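Local coordinates for uncharacterized protein Ta0194 (Thermoplasma acidophilum DSM 1728, PDB 3BDI) that is of unknown function but probably acts as a hydrolase of the alpha/beta hydrolase superfamily, ABHD14 family, at residues I9-G13 / T14-Q18; E195-R198 / I199-F203. All coordinates share one frame; numbering follows the deposited sequence.

Contact 1 (I9-G13 / T14-Q18); sequences IDVNG and TRVFQ
Ile9 lies against one face of the Gln18 amide, with Ile9 CG2 over it, 4.1 Å from Gln18 CD, while Ile9 CD1 lies 3.9 Å from Gln18 NE2. The amide OE1 is hydrogen-bonded to Tyr93 and NE2 to Glu7 and Asn97, which fixes its rotation. The second flat group is the Asp10 carboxylate. Gly13 N donates to its OD2 at 3.1 Å, on the syn side and 27° out of plane, an Asx motif reaching into the type I' turn from Val11 to Thr14. The antiparallel hairpin is held by paired backbone bonds. Ile9 N to Val16 O and Val16 N to Ile9 O are both 2.8 Å. Val11 and Thr14 form the other pair. On the sheet face carrying Ile9, Val11 and Val16, Val11 CG2 meets Val16 CG2 at 3.7 Å. Each CG2 is anti to its own carbonyl carbon, which brings the two methyls together. Ile9, Val11 and Val16 pack on helix 83-96, with Val16 on Phe89 and Ile9 on Ala96. One water joins Asn12 O to Thr14 OG1, which also bonds Ser73. The hairpin forms the edge of the sheet, with strand 5-11 outermost and strand 14-21 leading inward to strand 57-62.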
loop_
_atom_site.group_PDB
_atom_site.type_symbol
_atom_site.label_atom_id
_atom_site.label_comp_id
_atom_site.label_asym_id
_atom_site.label_seq_id
_atom_site.Cartn_x
_atom_site.Cartn_y
_atom_site.Cartn_z
ATOM N N ILE A 9 -7.031 -9.637 13.892
ATOM C CA ILE A 9 -6.322 -8.796 14.880
ATOM C C ILE A 9 -7.319 -7.726 15.368
ATOM O O ILE A 9 -8.209 -7.283 14.610
ATOM C CB ILE A 9 -5.011 -8.172 14.273
ATOM C CG1 ILE A 9 -4.121 -7.565 15.369
ATOM C CG2 ILE A 9 -5.312 -7.201 13.116
ATOM C CD1 ILE A 9 -2.719 -7.349 14.937
ATOM N N ASP A 10 -7.232 -7.334 16.642
ATOM C CA ASP A 10 -7.944 -6.184 17.123
ATOM C C ASP A 10 -7.124 -4.961 16.908
ATOM O O ASP A 10 -5.981 -4.873 17.400
ATOM C CB ASP A 10 -8.248 -6.286 18.607
ATOM C CG ASP A 10 -9.080 -5.075 19.104
ATOM O OD1 ASP A 10 -10.257 -5.005 18.729
ATOM O OD2 ASP A 10 -8.540 -4.239 19.802
ATOM N N VAL A 11 -7.688 -3.983 16.196
ATOM C CA VAL A 11 -7.088 -2.671 16.026
ATOM C C VAL A 11 -8.010 -1.675 16.726
ATOM O O VAL A 11 -9.025 -1.223 16.194
ATOM C CB VAL A 11 -6.833 -2.323 14.535
ATOM C CG1 VAL A 11 -6.077 -0.981 14.447
ATOM C CG2 VAL A 11 -6.038 -3.460 13.862
ATOM N N ASN A 12 -7.689 -1.360 17.978
ATOM C CA ASN A 12 -8.465 -0.427 18.797
ATOM C C ASN A 12 -9.952 -0.645 18.728
ATOM O O ASN A 12 -10.724 0.296 18.632
ATOM C CB ASN A 12 -8.088 1.021 18.495
ATOM C CG ASN A 12 -6.685 1.327 18.916
ATOM O OD1 ASN A 12 -6.294 1.021 20.051
ATOM N ND2 ASN A 12 -5.905 1.891 18.033
ATOM N N GLY A 13 -10.358 -1.899 18.817
ATOM C CA GLY A 13 -11.774 -2.232 18.927
ATOM C C GLY A 13 -12.420 -2.686 17.620
ATOM O O GLY A 13 -13.570 -3.115 17.616
ATOM N N THR A 14 -11.669 -2.620 16.530
ATOM C CA THR A 14 -12.161 -3.080 15.225
ATOM C C THR A 14 -11.497 -4.390 14.876
ATOM O O THR A 14 -10.248 -4.477 14.874
ATOM C CB THR A 14 -11.888 -2.028 14.149
ATOM O OG1 THR A 14 -12.647 -0.860 14.459
ATOM C CG2 THR A 14 -12.318 -2.521 12.740
ATOM N N ARG A 15 -12.310 -5.389 14.545
ATOM C CA ARG A 15 -11.830 -6.707 14.176
ATOM C C ARG A 15 -11.374 -6.778 12.714
ATOM O O ARG A 15 -12.193 -6.816 11.798
ATOM C CB ARG A 15 -12.902 -7.757 14.475
ATOM C CG ARG A 15 -12.491 -9.214 14.318
ATOM C CD ARG A 15 -13.640 -10.092 14.576
ATOM N NE ARG A 15 -13.361 -11.521 14.548
ATOM C CZ ARG A 15 -13.646 -12.331 13.533
ATOM N NH1 ARG A 15 -14.157 -11.902 12.410
ATOM N NH2 ARG A 15 -13.375 -13.632 13.678
ATOM N N VAL A 16 -10.065 -6.788 12.512
ATOM C CA VAL A 16 -9.431 -6.674 11.217
ATOM C C VAL A 16 -8.913 -8.032 10.780
ATOM O O VAL A 16 -8.177 -8.675 11.526
ATOM C CB VAL A 16 -8.270 -5.662 11.308
ATOM C CG1 VAL A 16 -7.477 -5.604 10.014
ATOM C CG2 VAL A 16 -8.845 -4.301 11.638
ATOM N N PHE A 17 -9.275 -8.460 9.580
ATOM C CA PHE A 17 -8.656 -9.618 8.956
ATOM C C PHE A 17 -7.326 -9.212 8.352
ATOM O O PHE A 17 -7.211 -8.182 7.708
ATOM C CB PHE A 17 -9.541 -10.166 7.837
ATOM C CG PHE A 17 -8.928 -11.324 7.085
ATOM C CD1 PHE A 17 -8.806 -12.546 7.703
ATOM C CD2 PHE A 17 -8.494 -11.200 5.761
ATOM C CE1 PHE A 17 -8.220 -13.597 7.060
ATOM C CE2 PHE A 17 -7.924 -12.250 5.088
ATOM C CZ PHE A 17 -7.812 -13.486 5.747
ATOM N N GLN A 18 -6.303 -10.039 8.572
ATOM C CA GLN A 18 -5.035 -9.835 7.884
ATOM C C GLN A 18 -4.373 -11.105 7.466
ATOM O O GLN A 18 -4.601 -12.174 8.037
ATOM C CB GLN A 18 -4.047 -9.010 8.752
ATOM C CG GLN A 18 -3.499 -9.754 9.964
ATOM C CD GLN A 18 -2.460 -8.929 10.743
ATOM O OE1 GLN A 18 -2.203 -7.777 10.423
ATOM N NE2 GLN A 18 -1.907 -9.490 11.820
HETATM O O HOH W 1 -12.220 1.035 16.369
HETATM O O HOH W 2 -14.978 -5.272 15.483
#

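Contact 2 (E195-R198 / I199-F203); sequences EFVR and ITVDF
Ile199 reaches back along one turn of the helix and lays its side chain against Glu195. Its CG1 is anti to the carbonyl carbon (chi1 -69°), which directs CD1 to within 3.5 Å of Glu195 O and 3.7 Å of Glu195 OE2. Ile199 N also donates to Glu195 O. Arg198 meets the same carboxylate side-on. It grips Glu195 with two nitrogens, one to each oxygen. Arg198 NE lies 2.9 Å from Glu195 OE1, which is nearly in the guanidinium plane, and NH2 forms the salt bridge to Glu195 OE2 at 2.6 Å. The bend at chi3 (69°) folds the arginine back toward the glutamate. Ile199 CG1 lies over one guanidinium face, nearest NH2. Thr200 works on another side of the helix. Its OG1 donates to Phe196 O at 2.8 Å, and its N donates to the same oxygen at 3.0 Å from the opposite face of the carbonyl plane. Thr200 CG2 sits over one face of the Phe196 ring, a CH-pi contact 3.9 Å from the centroid. Tyr52 also bonds Thr200 OG1. Around this part of helix 193-205, Ile199 packs on strands 150-155 and 177-181, Phe196 and Thr200 face strand 125-131, and Val197 and Val201 lean on helix 48-53.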
loop_
_atom_site.group_PDB
_atom_site.type_symbol
_atom_site.label_atom_id
_atom_site.label_comp_id
_atom_site.label_asym_id
_atom_site.label_seq_id
_atom_site.Cartn_x
_atom_site.Cartn_y
_atom_site.Cartn_z
ATOM N N GLU A 195 5.331 -8.455 -14.275
ATOM C CA GLU A 195 5.997 -7.174 -14.419
ATOM C C GLU A 195 5.834 -6.327 -13.153
ATOM O O GLU A 195 6.772 -5.702 -12.707
ATOM C CB GLU A 195 5.508 -6.439 -15.663
ATOM C CG GLU A 195 6.282 -5.204 -16.036
ATOM C CD GLU A 195 7.773 -5.426 -16.360
ATOM O OE1 GLU A 195 8.305 -6.574 -16.377
ATOM O OE2 GLU A 195 8.409 -4.377 -16.572
ATOM N N PHE A 196 4.670 -6.392 -12.524
ATOM C CA PHE A 196 4.475 -5.762 -11.238
ATOM C C PHE A 196 5.510 -6.224 -10.217
ATOM O O PHE A 196 6.078 -5.382 -9.482
ATOM C CB PHE A 196 3.049 -5.980 -10.730
ATOM C CG PHE A 196 2.746 -5.179 -9.500
ATOM C CD1 PHE A 196 2.300 -3.890 -9.607
ATOM C CD2 PHE A 196 2.962 -5.705 -8.240
ATOM C CE1 PHE A 196 2.064 -3.118 -8.462
ATOM C CE2 PHE A 196 2.701 -4.952 -7.080
ATOM C CZ PHE A 196 2.277 -3.648 -7.209
ATOM N N VAL A 197 5.729 -7.537 -10.113
ATOM C CA VAL A 197 6.711 -8.080 -9.219
ATOM C C VAL A 197 8.110 -7.638 -9.609
ATOM O O VAL A 197 8.896 -7.224 -8.736
ATOM C CB VAL A 197 6.610 -9.587 -9.155
ATOM C CG1 VAL A 197 7.824 -10.216 -8.495
ATOM C CG2 VAL A 197 5.323 -9.968 -8.408
ATOM N N ARG A 198 8.446 -7.675 -10.886
ATOM C CA ARG A 198 9.824 -7.333 -11.287
ATOM C C ARG A 198 10.147 -5.908 -10.864
ATOM O O ARG A 198 11.210 -5.628 -10.298
ATOM C CB ARG A 198 9.965 -7.478 -12.796
ATOM C CG ARG A 198 11.409 -7.359 -13.278
ATOM C CD ARG A 198 11.548 -7.445 -14.790
ATOM N NE ARG A 198 10.992 -6.275 -15.470
ATOM C CZ ARG A 198 11.540 -5.058 -15.480
ATOM N NH1 ARG A 198 12.690 -4.817 -14.862
ATOM N NH2 ARG A 198 10.938 -4.069 -16.126
ATOM N N ILE A 199 9.225 -4.990 -11.129
ATOM C CA ILE A 199 9.436 -3.573 -10.859
ATOM C C ILE A 199 9.445 -3.305 -9.344
ATOM O O ILE A 199 10.309 -2.572 -8.823
ATOM C CB ILE A 199 8.362 -2.700 -11.544
ATOM C CG1 ILE A 199 8.535 -2.729 -13.063
ATOM C CG2 ILE A 199 8.370 -1.246 -10.986
ATOM C CD1 ILE A 199 7.213 -2.348 -13.741
ATOM N N THR A 200 8.485 -3.868 -8.588
ATOM C CA THR A 200 8.411 -3.588 -7.167
ATOM C C THR A 200 9.553 -4.238 -6.395
ATOM O O THR A 200 10.106 -3.636 -5.496
ATOM C CB THR A 200 7.057 -3.927 -6.535
ATOM O OG1 THR A 200 6.760 -5.328 -6.734
ATOM C CG2 THR A 200 5.933 -2.974 -7.069
ATOM N N VAL A 201 9.954 -5.447 -6.766
ATOM C CA VAL A 201 11.107 -6.078 -6.154
ATOM C C VAL A 201 12.379 -5.260 -6.421
ATOM O O VAL A 201 13.213 -5.083 -5.530
ATOM C CB VAL A 201 11.256 -7.550 -6.604
ATOM C CG1 VAL A 201 12.647 -8.124 -6.248
ATOM C CG2 VAL A 201 10.145 -8.404 -5.981
ATOM N N ASP A 202 12.552 -4.791 -7.656
ATOM C CA ASP A 202 13.733 -4.000 -7.959
ATOM C C ASP A 202 13.773 -2.717 -7.094
ATOM O O ASP A 202 14.819 -2.353 -6.534
ATOM C CB ASP A 202 13.738 -3.642 -9.420
ATOM C CG ASP A 202 14.959 -2.934 -9.812
ATOM O OD1 ASP A 202 16.041 -3.580 -9.913
ATOM O OD2 ASP A 202 14.845 -1.728 -9.954
ATOM N N PHE A 203 12.640 -2.012 -6.966
ATOM C CA PHE A 203 12.562 -0.858 -6.121
ATOM C C PHE A 203 12.925 -1.157 -4.674
ATOM O O PHE A 203 13.694 -0.462 -4.036
ATOM C CB PHE A 203 11.145 -0.259 -6.207
ATOM C CG PHE A 203 10.881 0.859 -5.235
ATOM C CD1 PHE A 203 11.352 2.141 -5.459
ATOM C CD2 PHE A 203 10.118 0.665 -4.102
ATOM C CE1 PHE A 203 11.104 3.123 -4.556
ATOM C CE2 PHE A 203 9.866 1.672 -3.222
ATOM C CZ PHE A 203 10.362 2.898 -3.461
#

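Overall arrangement
Contact 1 is part of the mixed sheet, the hairpin of strands 5-11 and 14-21 at one edge. Contact 2 is a stretch of helix 193-205 that packs on the sheet toward its other edge, strand 177-181. Their centres are 30 Å apart, on opposite sides of the chain's centre, and their nearest atoms are about 17 Å apart. They do not touch. The parallel strands between them form the core of the alpha/beta hydrolase fold. Ser108, Asp158 and His186 probably form the catalytic triad, on the loops that follow strands 102-107, 150-155 and 177-181, with Ser108 on a nucleophile elbow. A PEG molecule lies about 4 Å from the Asn12 side chain, and another about 8 Å from that of Glu195.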